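303aa long hypothetical esterase (Sulfolobus tokodaii, PDB 3AIN) probably hydrolyses carboxylic ester bonds as a thermostable carboxylesterase of the hormone-sensitive-lipase-like group. Local coordinates at residues P71-Y83 against Q121-P133. The protein carries 1 engineered substitution. Residues are numbered along the deposited sequence; the frame is centred on the assembly and turned at random.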
loop_
_atom_site.group_PDB
_atom_site.type_symbol
_atom_site.label_atom_id
_atom_site.label_comp_id
_atom_site.label_asym_id
_atom_site.label_seq_id
_atom_site.Cartn_x
_atom_site.Cartn_y
_atom_site.Cartn_z
ATOM N N PRO A 71 31.350 9.872 -12.189
ATOM C CA PRO A 71 32.006 11.145 -12.518
ATOM C C PRO A 71 30.965 12.235 -12.756
ATOM O O PRO A 71 30.361 12.293 -13.832
ATOM C CB PRO A 71 32.760 10.826 -13.821
ATOM C CG PRO A 71 32.014 9.680 -14.428
ATOM C CD PRO A 71 31.427 8.886 -13.281
ATOM N N GLY A 72 30.782 13.104 -11.777
ATOM C CA GLY A 72 29.771 14.152 -11.882
ATOM C C GLY A 72 30.322 15.418 -12.505
ATOM O O GLY A 72 31.531 15.547 -12.721
ATOM N N SER A 73 29.427 16.353 -12.800
ATOM C CA SER A 73 29.819 17.631 -13.384
ATOM C C SER A 73 30.595 18.504 -12.410
ATOM O O SER A 73 31.450 19.303 -12.813
ATOM C CB SER A 73 28.582 18.358 -13.914
ATOM O OG SER A 73 27.710 18.722 -12.845
ATOM N N GLU A 74 30.356 18.313 -11.125
ATOM C CA GLU A 74 30.997 19.134 -10.105
ATOM C C GLU A 74 31.858 18.374 -9.103
ATOM O O GLU A 74 32.566 18.974 -8.283
ATOM C CB GLU A 74 29.951 19.986 -9.375
ATOM C CG GLU A 74 29.244 20.973 -10.292
ATOM C CD GLU A 74 28.196 21.806 -9.571
ATOM O OE1 GLU A 74 28.009 21.631 -8.348
ATOM O OE2 GLU A 74 27.657 22.732 -10.205
ATOM N N THR A 75 31.707 17.057 -9.074
ATOM C CA THR A 75 32.381 16.245 -8.068
ATOM C C THR A 75 32.325 14.783 -8.502
ATOM O O THR A 75 31.610 14.419 -9.441
ATOM C CB THR A 75 31.715 16.397 -6.688
ATOM O OG1 THR A 75 32.555 15.836 -5.680
ATOM C CG2 THR A 75 30.366 15.673 -6.676
ATOM N N ASN A 76 33.162 13.963 -7.888
ATOM C CA ASN A 76 33.052 12.530 -8.085
ATOM C C ASN A 76 32.096 12.001 -7.015
ATOM O O ASN A 76 32.273 12.270 -5.833
ATOM C CB ASN A 76 34.431 11.868 -7.930
ATOM C CG ASN A 76 35.345 12.145 -9.111
ATOM O OD1 ASN A 76 34.899 12.194 -10.254
ATOM N ND2 ASN A 76 36.640 12.259 -8.844
ATOM N N ILE A 77 31.058 11.306 -7.453
ATOM C CA ILE A 77 29.917 10.989 -6.581
ATOM C C ILE A 77 30.019 9.510 -6.213
ATOM O O ILE A 77 29.898 8.650 -7.073
ATOM C CB ILE A 77 28.612 11.216 -7.349
ATOM C CG1 ILE A 77 28.541 12.676 -7.811
ATOM C CG2 ILE A 77 27.378 10.824 -6.502
ATOM C CD1 ILE A 77 27.596 12.867 -8.971
ATOM N N LYS A 78 30.207 9.224 -4.934
ATOM C CA LYS A 78 30.204 7.819 -4.482
ATOM C C LYS A 78 28.797 7.233 -4.645
ATOM O O LYS A 78 27.799 7.903 -4.377
ATOM C CB LYS A 78 30.644 7.721 -3.026
ATOM C CG LYS A 78 30.894 6.277 -2.574
ATOM C CD LYS A 78 31.513 6.206 -1.172
ATOM C CE LYS A 78 31.286 4.821 -0.573
ATOM N NZ LYS A 78 32.368 4.426 0.361
ATOM N N ALA A 79 28.708 5.971 -5.033
ATOM C CA ALA A 79 27.420 5.288 -4.998
ATOM C C ALA A 79 27.605 3.826 -4.662
ATOM O O ALA A 79 28.689 3.259 -4.868
ATOM C CB ALA A 79 26.697 5.427 -6.330
ATOM N N ARG A 80 26.594 3.247 -4.026
ATOM C CA ARG A 80 26.663 1.831 -3.684
ATOM C C ARG A 80 25.632 1.058 -4.486
ATOM O O ARG A 80 24.452 1.450 -4.577
ATOM C CB ARG A 80 26.471 1.590 -2.185
ATOM C CG ARG A 80 26.556 0.095 -1.824
ATOM C CD ARG A 80 26.722 -0.167 -0.345
ATOM N NE ARG A 80 28.050 0.266 0.101
ATOM C CZ ARG A 80 28.352 0.631 1.341
ATOM N NH1 ARG A 80 27.449 0.520 2.315
ATOM N NH2 ARG A 80 29.547 1.165 1.591
ATOM N N VAL A 81 26.105 0.040 -5.197
ATOM C CA VAL A 81 25.255 -0.709 -6.102
ATOM C C VAL A 81 24.880 -2.035 -5.447
ATOM O O VAL A 81 25.753 -2.791 -5.010
ATOM C CB VAL A 81 26.004 -1.030 -7.411
ATOM C CG1 VAL A 81 25.101 -1.822 -8.366
ATOM C CG2 VAL A 81 26.533 0.265 -8.054
ATOM N N TYR A 82 23.581 -2.269 -5.289
ATOM C CA TYR A 82 23.082 -3.526 -4.670
ATOM C C TYR A 82 22.416 -4.349 -5.778
ATOM O O TYR A 82 21.445 -3.920 -6.408
ATOM C CB TYR A 82 22.035 -3.245 -3.566
ATOM C CG TYR A 82 22.491 -2.312 -2.456
ATOM C CD1 TYR A 82 22.920 -2.814 -1.221
ATOM C CD2 TYR A 82 22.477 -0.920 -2.632
ATOM C CE1 TYR A 82 23.325 -1.954 -0.186
ATOM C CE2 TYR A 82 22.769 -0.070 -1.573
ATOM C CZ TYR A 82 23.249 -0.587 -0.381
ATOM O OH TYR A 82 23.588 0.258 0.633
ATOM N N TYR A 83 22.873 -5.589 -5.937
ATOM C CA TYR A 83 22.209 -6.530 -6.840
ATOM C C TYR A 83 21.310 -7.478 -6.052
ATOM O O TYR A 83 21.667 -7.915 -4.963
ATOM C CB TYR A 83 23.268 -7.385 -7.559
ATOM C CG TYR A 83 24.090 -6.616 -8.557
ATOM C CD1 TYR A 83 23.731 -6.597 -9.893
ATOM C CD2 TYR A 83 25.249 -5.966 -8.177
ATOM C CE1 TYR A 83 24.485 -5.911 -10.827
ATOM C CE2 TYR A 83 26.027 -5.294 -9.115
ATOM C CZ TYR A 83 25.630 -5.272 -10.431
ATOM O OH TYR A 83 26.383 -4.593 -11.366
ATOM N N GLN A 121 13.399 -6.787 -6.243
ATOM C CA GLN A 121 14.240 -7.671 -7.076
ATOM C C GLN A 121 14.854 -6.909 -8.231
ATOM O O GLN A 121 14.796 -7.316 -9.403
ATOM C CB GLN A 121 13.448 -8.879 -7.538
ATOM C CG GLN A 121 12.938 -9.644 -6.330
ATOM C CD GLN A 121 12.401 -10.999 -6.674
ATOM O OE1 GLN A 121 11.684 -11.149 -7.659
ATOM N NE2 GLN A 121 12.570 -11.943 -5.758
ATOM N N CYS A 122 15.508 -5.822 -7.868
ATOM C CA CYS A 122 16.010 -4.894 -8.841
ATOM C C CYS A 122 17.359 -4.380 -8.338
ATOM O O CYS A 122 17.732 -4.657 -7.203
ATOM C CB CYS A 122 14.982 -3.802 -9.057
ATOM S SG CYS A 122 15.059 -2.513 -7.823
ATOM N N VAL A 123 18.209 -3.931 -9.256
ATOM C CA VAL A 123 19.460 -3.305 -8.830
ATOM C C VAL A 123 19.101 -1.960 -8.226
ATOM O O VAL A 123 18.357 -1.188 -8.815
ATOM C CB VAL A 123 20.394 -3.083 -10.033
ATOM C CG1 VAL A 123 21.622 -2.276 -9.622
ATOM C CG2 VAL A 123 20.790 -4.437 -10.598
ATOM N N THR A 124 19.639 -1.700 -7.047
ATOM C CA THR A 124 19.440 -0.401 -6.403
ATOM C C THR A 124 20.780 0.292 -6.344
ATOM O O THR A 124 21.764 -0.286 -5.895
ATOM C CB THR A 124 18.879 -0.598 -4.986
ATOM O OG1 THR A 124 17.629 -1.289 -5.100
ATOM C CG2 THR A 124 18.642 0.768 -4.304
ATOM N N ILE A 125 20.774 1.577 -6.691
ATOM C CA ILE A 125 21.986 2.371 -6.652
ATOM C C ILE A 125 21.783 3.568 -5.747
ATOM O O ILE A 125 21.069 4.515 -6.075
ATOM C CB ILE A 125 22.435 2.810 -8.048
ATOM C CG1 ILE A 125 22.687 1.551 -8.891
ATOM C CG2 ILE A 125 23.738 3.650 -7.942
ATOM C CD1 ILE A 125 23.178 1.875 -10.323
ATOM N N SER A 126 22.442 3.504 -4.606
ATOM C CA SER A 126 22.261 4.499 -3.556
ATOM C C SER A 126 23.318 5.571 -3.695
ATOM O O SER A 126 24.522 5.278 -3.691
ATOM C CB SER A 126 22.356 3.828 -2.189
ATOM O OG SER A 126 22.205 4.786 -1.131
ATOM N N VAL A 127 22.865 6.817 -3.829
ATOM C CA VAL A 127 23.746 7.929 -4.245
ATOM C C VAL A 127 24.192 8.786 -3.040
ATOM O O VAL A 127 23.365 9.224 -2.236
ATOM C CB VAL A 127 23.003 8.802 -5.302
ATOM C CG1 VAL A 127 23.809 10.038 -5.668
ATOM C CG2 VAL A 127 22.686 7.955 -6.504
ATOM N N ASP A 128 25.502 9.035 -2.919
ATOM C CA ASP A 128 26.037 9.874 -1.828
ATOM C C ASP A 128 26.180 11.318 -2.349
ATOM O O ASP A 128 27.276 11.770 -2.737
ATOM C CB ASP A 128 27.398 9.335 -1.342
ATOM C CG ASP A 128 27.474 9.120 0.187
ATOM O OD1 ASP A 128 26.452 9.209 0.903
ATOM O OD2 ASP A 128 28.559 8.708 0.666
ATOM N N TYR A 129 25.038 11.963 -2.551
ATOM C CA TYR A 129 25.036 13.341 -3.048
ATOM C C TYR A 129 25.664 14.286 -2.008
ATOM O O TYR A 129 25.638 14.023 -0.802
ATOM C CB TYR A 129 23.610 13.783 -3.424
ATOM C CG TYR A 129 22.603 13.688 -2.278
ATOM C CD1 TYR A 129 22.504 14.705 -1.319
ATOM C CD2 TYR A 129 21.786 12.553 -2.123
ATOM C CE1 TYR A 129 21.533 14.649 -0.287
ATOM C CE2 TYR A 129 20.801 12.498 -1.091
ATOM C CZ TYR A 129 20.753 13.525 -0.149
ATOM O OH TYR A 129 19.809 13.503 0.848
ATOM N N ARG A 130 26.192 15.427 -2.461
ATOM C CA ARG A 130 26.811 16.359 -1.506
ATOM C C ARG A 130 25.807 16.938 -0.508
ATOM O O ARG A 130 24.700 17.337 -0.891
ATOM C CB ARG A 130 27.479 17.520 -2.269
ATOM C CG ARG A 130 28.897 17.187 -2.781
ATOM C CD ARG A 130 29.401 18.267 -3.785
ATOM N NE ARG A 130 28.571 18.335 -4.978
ATOM C CZ ARG A 130 28.490 19.388 -5.786
ATOM N NH1 ARG A 130 29.284 20.439 -5.590
ATOM N NH2 ARG A 130 27.664 19.373 -6.809
ATOM N N LEU A 131 26.257 17.113 0.734
ATOM C CA LEU A 131 25.390 17.606 1.812
ATOM C C LEU A 131 25.629 19.085 2.141
ATOM O O LEU A 131 26.775 19.567 2.145
ATOM C CB LEU A 131 25.550 16.750 3.073
ATOM C CG LEU A 131 25.262 15.252 2.856
ATOM C CD1 LEU A 131 25.692 14.395 4.049
ATOM C CD2 LEU A 131 23.778 15.063 2.552
ATOM N N ALA A 132 24.566 19.734 2.613
ATOM C CA ALA A 132 24.657 21.033 3.276
ATOM C C ALA A 132 25.004 20.846 4.752
ATOM O O ALA A 132 24.757 19.777 5.308
ATOM C CB ALA A 132 23.288 21.766 3.132
ATOM N N PRO A 133 25.475 21.918 5.431
ATOM C CA PRO A 133 25.726 23.264 4.906
ATOM C C PRO A 133 27.043 23.402 4.126
ATOM O O PRO A 133 27.280 24.448 3.491
ATOM C CB PRO A 133 25.771 24.129 6.177
ATOM C CG PRO A 133 26.327 23.213 7.218
ATOM C CD PRO A 133 25.731 21.842 6.885
HETATM O O HOH W 1 30.229 11.226 -2.842
HETATM O O HOH W 2 22.728 2.998 1.032
#
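Glu-74, in the turn ahead of strand 76-83, meets the edge of the Arg-130 guanidinium: Glu-74 OE1 lies 2.8 Å from Arg-130 NH2, nearly in the guanidinium plane. The carboxylate is turned 84° against that plane, and Arg-130 NH2 reaches the anti side of Glu-74 OE1 from somewhat out of the carboxylate plane. Arg-130 NH1 adds a weak second bond to the same oxygen. Arg-130 NH2 is shared with a second carboxylate, Asp-143 of helix 139-153, which helps fix the rotation of the guanidinium. A bend at chi3 (-63°) turns the end of the arginine toward this turn, where Thr-75 CB lies over one guanidinium face and Thr-75 CG2 comes within 3.6 Å of Arg-130 NE. Ile-77 presses CG2 on Val-127 CG1. At Lys-78 the two backbones join through Asp-128 N to Lys-78 O, while a water linking Lys-78 N to Asp-128 O fills in where the strands part. Ala-79 and Val-81 face the same side of the sheet as Val-127 and Ile-125; Ala-79 CB touches Ile-125 CG2 at 3.8 Å, and Val-81 CG1 reaches Val-123 CG1. Between them, Arg-80 and Ser-126 form a hydrogen-bonded pair, Arg-80 N to Ser-126 O and Ser-126 N to Arg-80 O, both 2.9 Å. The guanidinium of Arg-80 runs off to Asp-67, Glu-107 and Asp-110. Tyr-82 and Thr-124 make the next such pair. With CG beside its own backbone N (chi1 -56°), the Tyr-82 ring turns its edge to Thr-124 O and to Ser-126 CB, and Arg-80 CG lies over one face, 3.6 Å above the plane and offset toward the rim. A water connects Tyr-82 OH with Ser-126 OG, and Asp-110 of helix 110-120 also bonds the phenol. Tyr-83 CD1 runs alongside Val-123 CG2 at 3.7 Å. Strand 76-83 thus joins the otherwise parallel sheet antiparallel to strand 123-127, as the second strand of the canonical alpha/beta hydrolase fold does.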